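Local structure of FrpC operon protein (Neisseria meningitidis, 5EDF) at residues Thr18-Tyr32 with Leu47-Ile61. The protein binds the RTX protein FrpC, is iron-regulated, and may be involved in adhesion, its precise function being unknown. Sequence-based numbering, arbitrary orientation.
Sequences TVTFDFQGTKMVIPY and LSDTPGQDAYSINLI
Phe-21 and Asp-22 pair in parallel with Tyr-56 and Ser-57, so that the short strand 56-57 joins the edge of the beta hairpin 18-31 and completes a small mixed three-stranded sheet. Its backbone ladder runs from Tyr-56 N to Thr-20 O (3.0 Å), from Asp-22 N to Tyr-56 O (2.8 Å) and from Ile-58 N to Asp-22 O (3.1 Å). In the loop before this strand, the Asp-49 carboxylate takes the place of a backbone acceptor: OD1 receives Thr-20 N through its syn lone pair at 2.9 Å, nearly straight at 167°. Waters link both its oxygens to Thr-18 and Thr-20.

Apolar side chains fill the face bearing Phe-21 and Tyr-56. Ile-61 lays CD1 over one face of the Phe-21 ring, 4.0 Å from the centroid, and the same methyl meets Met-28 (a selenomethionine) and Ile-30, which pack on helix 205-224. With CG1 anti to the backbone N (chi1 178°), Val-19 sets that methyl at the Tyr-56 ring edge, while Leu-47 CD2 touches Val-19 and Phe-21.

On the other face Ala-55 CB abuts Asp-22 CB. The Asp-22 carboxylate braces the turn, OD2 accepting Gly-25 N in an Asx motif, while Lys-27 NZ approaches OD1 from above the carboxylate plane in a 2.9 Å salt bridge.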
loop_
_atom_site.group_PDB
_atom_site.type_symbol
_atom_site.label_atom_id
_atom_site.label_comp_id
_atom_site.label_asym_id
_atom_site.label_seq_id
_atom_site.Cartn_x
_atom_site.Cartn_y
_atom_site.Cartn_z
ATOM N N THR A 18 -12.139 4.051 -16.323
ATOM C CA THR A 18 -10.733 4.164 -15.991
ATOM C C THR A 18 -10.292 5.610 -16.178
ATOM O O THR A 18 -10.925 6.394 -16.899
ATOM C CB THR A 18 -9.881 3.263 -16.846
ATOM O OG1 THR A 18 -10.040 3.637 -18.222
ATOM C CG2 THR A 18 -10.249 1.765 -16.708
ATOM N N VAL A 19 -9.167 5.949 -15.567
ATOM C CA VAL A 19 -8.477 7.203 -15.821
ATOM C C VAL A 19 -7.042 6.879 -16.275
ATOM O O VAL A 19 -6.358 6.066 -15.632
ATOM C CB VAL A 19 -8.493 8.148 -14.616
ATOM C CG1 VAL A 19 -7.712 9.469 -14.904
ATOM C CG2 VAL A 19 -9.940 8.436 -14.192
ATOM N N THR A 20 -6.576 7.560 -17.313
ATOM C CA THR A 20 -5.250 7.394 -17.847
ATOM C C THR A 20 -4.295 8.473 -17.325
ATOM O O THR A 20 -4.589 9.676 -17.368
ATOM C CB THR A 20 -5.270 7.382 -19.357
ATOM O OG1 THR A 20 -6.123 6.320 -19.808
ATOM C CG2 THR A 20 -3.861 7.226 -19.931
ATOM N N PHE A 21 -3.153 8.015 -16.806
ATOM C CA PHE A 21 -2.102 8.839 -16.244
ATOM C C PHE A 21 -0.836 8.635 -17.057
ATOM O O PHE A 21 -0.671 7.624 -17.678
ATOM C CB PHE A 21 -1.845 8.423 -14.820
ATOM C CG PHE A 21 -2.993 8.699 -13.889
ATOM C CD1 PHE A 21 -3.100 9.909 -13.235
ATOM C CD2 PHE A 21 -3.967 7.738 -13.663
ATOM C CE1 PHE A 21 -4.149 10.176 -12.354
ATOM C CE2 PHE A 21 -4.994 7.986 -12.771
ATOM C CZ PHE A 21 -5.095 9.213 -12.139
ATOM N N ASP A 22 0.020 9.651 -17.053
ATOM C CA ASP A 22 1.278 9.611 -17.784
ATOM C C ASP A 22 2.412 10.081 -16.899
ATOM O O ASP A 22 2.346 11.172 -16.363
ATOM C CB ASP A 22 1.227 10.478 -19.058
ATOM C CG ASP A 22 2.503 10.445 -19.811
ATOM O OD1 ASP A 22 2.736 9.452 -20.531
ATOM O OD2 ASP A 22 3.283 11.398 -19.656
ATOM N N PHE A 23 3.398 9.205 -16.692
ATOM C CA PHE A 23 4.639 9.538 -16.013
ATOM C C PHE A 23 5.732 9.734 -17.053
ATOM O O PHE A 23 6.330 8.766 -17.485
ATOM C CB PHE A 23 5.101 8.388 -15.102
ATOM C CG PHE A 23 4.184 8.054 -13.944
ATOM C CD1 PHE A 23 4.352 8.650 -12.686
ATOM C CD2 PHE A 23 3.290 7.019 -14.064
ATOM C CE1 PHE A 23 3.550 8.262 -11.603
ATOM C CE2 PHE A 23 2.496 6.617 -12.964
ATOM C CZ PHE A 23 2.659 7.256 -11.747
ATOM N N GLN A 24 5.938 10.975 -17.457
ATOM C CA GLN A 24 6.941 11.295 -18.475
ATOM C C GLN A 24 6.946 10.289 -19.624
ATOM O O GLN A 24 8.009 9.802 -20.026
ATOM C CB GLN A 24 8.328 11.442 -17.853
ATOM C CG GLN A 24 8.383 12.363 -16.652
ATOM C CD GLN A 24 8.262 13.836 -16.992
ATOM O OE1 GLN A 24 8.462 14.256 -18.138
ATOM N NE2 GLN A 24 7.930 14.635 -15.985
ATOM N N GLY A 25 5.770 10.005 -20.177
ATOM C CA GLY A 25 5.650 9.102 -21.303
ATOM C C GLY A 25 5.127 7.708 -21.000
ATOM O O GLY A 25 4.614 7.033 -21.875
ATOM N N THR A 26 5.251 7.264 -19.737
ATOM C CA THR A 26 4.826 5.933 -19.362
ATOM C C THR A 26 3.369 5.986 -18.851
ATOM O O THR A 26 3.070 6.698 -17.890
ATOM C CB THR A 26 5.715 5.402 -18.250
ATOM O OG1 THR A 26 7.072 5.281 -18.751
ATOM C CG2 THR A 26 5.243 4.046 -17.805
ATOM N N LYS A 27 2.486 5.285 -19.538
ATOM C CA LYS A 27 1.062 5.308 -19.217
ATOM C C LYS A 27 0.669 4.304 -18.122
ATOM O O LYS A 27 1.265 3.200 -17.989
ATOM C CB LYS A 27 0.202 5.045 -20.458
ATOM C CG LYS A 27 0.433 6.017 -21.608
ATOM C CD LYS A 27 -0.047 7.414 -21.276
ATOM C CE LYS A 27 0.005 8.313 -22.498
ATOM N NZ LYS A 27 1.401 8.569 -22.933
HETATM N N MSE A 28 -0.342 4.679 -17.342
HETATM C CA MSE A 28 -0.951 3.800 -16.390
HETATM C C MSE A 28 -2.431 4.031 -16.501
HETATM O O MSE A 28 -2.871 5.196 -16.511
HETATM C CB MSE A 28 -0.504 4.176 -14.994
HETATM C CG MSE A 28 -0.790 3.164 -13.969
HETATM SE SE MSE A 28 0.315 3.331 -12.347
HETATM C CE MSE A 28 1.652 1.933 -12.594
ATOM N N VAL A 29 -3.208 2.963 -16.571
ATOM C CA VAL A 29 -4.661 3.060 -16.765
ATOM C C VAL A 29 -5.318 2.418 -15.540
ATOM O O VAL A 29 -5.127 1.231 -15.307
ATOM C CB VAL A 29 -5.130 2.382 -18.067
ATOM C CG1 VAL A 29 -6.648 2.433 -18.173
ATOM C CG2 VAL A 29 -4.490 3.081 -19.250
ATOM N N ILE A 30 -6.023 3.214 -14.728
ATOM C CA ILE A 30 -6.464 2.796 -13.397
ATOM C C ILE A 30 -7.973 2.766 -13.332
ATOM O O ILE A 30 -8.609 3.789 -13.593
ATOM C CB ILE A 30 -5.913 3.753 -12.331
ATOM C CG1 ILE A 30 -4.384 3.791 -12.427
ATOM C CG2 ILE A 30 -6.364 3.315 -10.906
ATOM C CD1 ILE A 30 -3.692 4.564 -11.317
ATOM N N PRO A 31 -8.573 1.624 -12.950
ATOM C CA PRO A 31 -10.026 1.649 -12.700
ATOM C C PRO A 31 -10.388 2.706 -11.669
ATOM O O PRO A 31 -9.712 2.824 -10.638
ATOM C CB PRO A 31 -10.337 0.238 -12.215
ATOM C CG PRO A 31 -9.215 -0.607 -12.788
ATOM C CD PRO A 31 -8.005 0.294 -12.724
ATOM N N TYR A 32 -11.391 3.520 -11.948
ATOM C CA TYR A 32 -11.559 4.758 -11.228
ATOM C C TYR A 32 -11.953 4.590 -9.787
ATOM O O TYR A 32 -11.743 5.513 -8.978
ATOM C CB TYR A 32 -12.496 5.711 -11.985
ATOM C CG TYR A 32 -13.974 5.515 -11.830
ATOM C CD1 TYR A 32 -14.600 4.279 -11.966
ATOM C CD2 TYR A 32 -14.793 6.615 -11.621
ATOM C CE1 TYR A 32 -15.981 4.148 -11.860
ATOM C CE2 TYR A 32 -16.138 6.488 -11.536
ATOM C CZ TYR A 32 -16.755 5.267 -11.661
ATOM O OH TYR A 32 -18.125 5.137 -11.604
ATOM N N LEU A 47 -13.167 11.620 -10.652
ATOM C CA LEU A 47 -12.167 11.971 -11.658
ATOM C C LEU A 47 -12.480 11.252 -12.952
ATOM O O LEU A 47 -12.780 10.051 -12.964
ATOM C CB LEU A 47 -10.750 11.557 -11.224
ATOM C CG LEU A 47 -9.593 12.121 -12.046
ATOM C CD1 LEU A 47 -9.487 13.615 -11.838
ATOM C CD2 LEU A 47 -8.301 11.441 -11.641
ATOM N N SER A 48 -12.360 11.986 -14.060
ATOM C CA SER A 48 -12.557 11.427 -15.380
ATOM C C SER A 48 -11.458 11.855 -16.329
ATOM O O SER A 48 -10.879 12.922 -16.158
ATOM C CB SER A 48 -13.893 11.916 -15.944
ATOM O OG SER A 48 -14.049 13.334 -15.889
ATOM N N ASP A 49 -11.192 11.056 -17.356
ATOM C CA ASP A 49 -10.381 11.523 -18.493
ATOM C C ASP A 49 -11.016 12.840 -19.010
ATOM O O ASP A 49 -12.237 12.977 -19.114
ATOM C CB ASP A 49 -10.388 10.467 -19.591
ATOM C CG ASP A 49 -9.681 9.189 -19.203
ATOM O OD1 ASP A 49 -8.679 9.245 -18.466
ATOM O OD2 ASP A 49 -10.082 8.130 -19.707
ATOM N N THR A 50 -10.171 13.810 -19.332
ATOM C CA THR A 50 -10.633 15.107 -19.797
ATOM C C THR A 50 -10.554 15.180 -21.328
ATOM O O THR A 50 -9.499 14.911 -21.892
ATOM C CB THR A 50 -9.778 16.219 -19.232
ATOM O OG1 THR A 50 -9.891 16.203 -17.786
ATOM C CG2 THR A 50 -10.216 17.584 -19.764
ATOM N N PRO A 51 -11.654 15.491 -21.984
ATOM C CA PRO A 51 -11.647 15.623 -23.443
ATOM C C PRO A 51 -10.511 16.519 -23.891
ATOM O O PRO A 51 -10.224 17.526 -23.245
ATOM C CB PRO A 51 -13.005 16.247 -23.751
ATOM C CG PRO A 51 -13.878 15.729 -22.661
ATOM C CD PRO A 51 -13.021 15.688 -21.450
ATOM N N GLY A 52 -9.878 16.137 -24.999
ATOM C CA GLY A 52 -8.776 16.852 -25.577
ATOM C C GLY A 52 -7.424 16.622 -24.956
ATOM O O GLY A 52 -6.440 17.153 -25.474
ATOM N N GLN A 53 -7.366 15.846 -23.896
ATOM C CA GLN A 53 -6.141 15.618 -23.155
ATOM C C GLN A 53 -5.912 14.121 -23.158
ATOM O O GLN A 53 -6.741 13.350 -22.690
ATOM C CB GLN A 53 -6.346 16.116 -21.724
ATOM C CG GLN A 53 -5.169 15.946 -20.802
ATOM C CD GLN A 53 -5.416 16.569 -19.449
ATOM O OE1 GLN A 53 -5.074 17.729 -19.223
ATOM N NE2 GLN A 53 -6.046 15.827 -18.560
ATOM N N ASP A 54 -4.738 13.697 -23.615
ATOM C CA ASP A 54 -4.479 12.287 -23.776
ATOM C C ASP A 54 -4.372 11.572 -22.418
ATOM O O ASP A 54 -4.759 10.420 -22.270
ATOM C CB ASP A 54 -3.186 12.090 -24.614
ATOM C CG ASP A 54 -3.228 12.796 -26.014
ATOM O OD1 ASP A 54 -4.176 13.554 -26.361
ATOM O OD2 ASP A 54 -2.254 12.618 -26.790
ATOM N N ALA A 55 -3.871 12.269 -21.395
ATOM C CA ALA A 55 -3.637 11.687 -20.083
ATOM C C ALA A 55 -3.417 12.802 -19.079
ATOM O O ALA A 55 -3.094 13.931 -19.463
ATOM C CB ALA A 55 -2.406 10.795 -20.140
ATOM N N TYR A 56 -3.572 12.480 -17.793
ATOM C CA TYR A 56 -3.094 13.358 -16.710
ATOM C C TYR A 56 -1.586 13.142 -16.526
ATOM O O TYR A 56 -1.162 12.057 -16.146
ATOM C CB TYR A 56 -3.816 13.068 -15.401
ATOM C CG TYR A 56 -5.227 13.543 -15.369
ATOM C CD1 TYR A 56 -5.539 14.873 -15.207
ATOM C CD2 TYR A 56 -6.263 12.647 -15.467
ATOM C CE1 TYR A 56 -6.871 15.306 -15.190
ATOM C CE2 TYR A 56 -7.594 13.071 -15.449
ATOM C CZ TYR A 56 -7.880 14.386 -15.289
ATOM O OH TYR A 56 -9.185 14.785 -15.236
ATOM N N SER A 57 -0.801 14.185 -16.780
ATOM C CA SER A 57 0.655 14.159 -16.572
ATOM C C SER A 57 0.951 14.412 -15.110
ATOM O O SER A 57 0.611 15.467 -14.577
ATOM C CB SER A 57 1.332 15.232 -17.422
ATOM O OG SER A 57 1.187 14.978 -18.798
ATOM N N ILE A 58 1.530 13.432 -14.420
ATOM C CA ILE A 58 1.702 13.509 -12.969
ATOM C C ILE A 58 3.084 13.001 -12.575
ATOM O O ILE A 58 3.791 12.438 -13.407
ATOM C CB ILE A 58 0.614 12.690 -12.243
ATOM C CG1 ILE A 58 0.524 11.244 -12.765
ATOM C CG2 ILE A 58 -0.772 13.254 -12.531
ATOM C CD1 ILE A 58 1.605 10.430 -12.481
ATOM N N ASN A 59 3.491 13.290 -11.355
ATOM C CA ASN A 59 4.685 12.707 -10.742
ATOM C C ASN A 59 4.365 11.584 -9.779
ATOM O O ASN A 59 5.227 10.774 -9.485
ATOM C CB ASN A 59 5.473 13.782 -9.963
ATOM C CG ASN A 59 5.936 14.928 -10.832
ATOM O OD1 ASN A 59 5.918 16.078 -10.403
ATOM N ND2 ASN A 59 6.358 14.620 -12.044
ATOM N N LEU A 60 3.158 11.557 -9.228
ATOM C CA LEU A 60 2.753 10.505 -8.319
ATOM C C LEU A 60 1.260 10.295 -8.449
ATOM O O LEU A 60 0.532 11.238 -8.827
ATOM C CB LEU A 60 3.122 10.814 -6.849
ATOM C CG LEU A 60 2.283 11.857 -6.122
ATOM C CD1 LEU A 60 1.033 11.304 -5.498
ATOM C CD2 LEU A 60 3.144 12.533 -5.036
ATOM N N ILE A 61 0.821 9.081 -8.150
ATOM C CA ILE A 61 -0.578 8.728 -8.025
ATOM C C ILE A 61 -0.768 8.134 -6.646
ATOM O O ILE A 61 0.058 7.329 -6.216
ATOM C CB ILE A 61 -1.011 7.664 -9.059
ATOM C CG1 ILE A 61 -0.682 8.117 -10.494
ATOM C CG2 ILE A 61 -2.528 7.361 -8.904
ATOM C CD1 ILE A 61 -0.886 6.999 -11.506
HETATM O O HOH W 1 -12.666 8.522 -17.226
HETATM O O HOH W 2 -8.783 5.841 -19.259
HETATM O O HOH W 3 -6.648 11.100 -18.637
HETATM O O HOH W 4 4.393 13.754 -19.062
HETATM O O HOH W 5 6.740 12.824 -13.894
#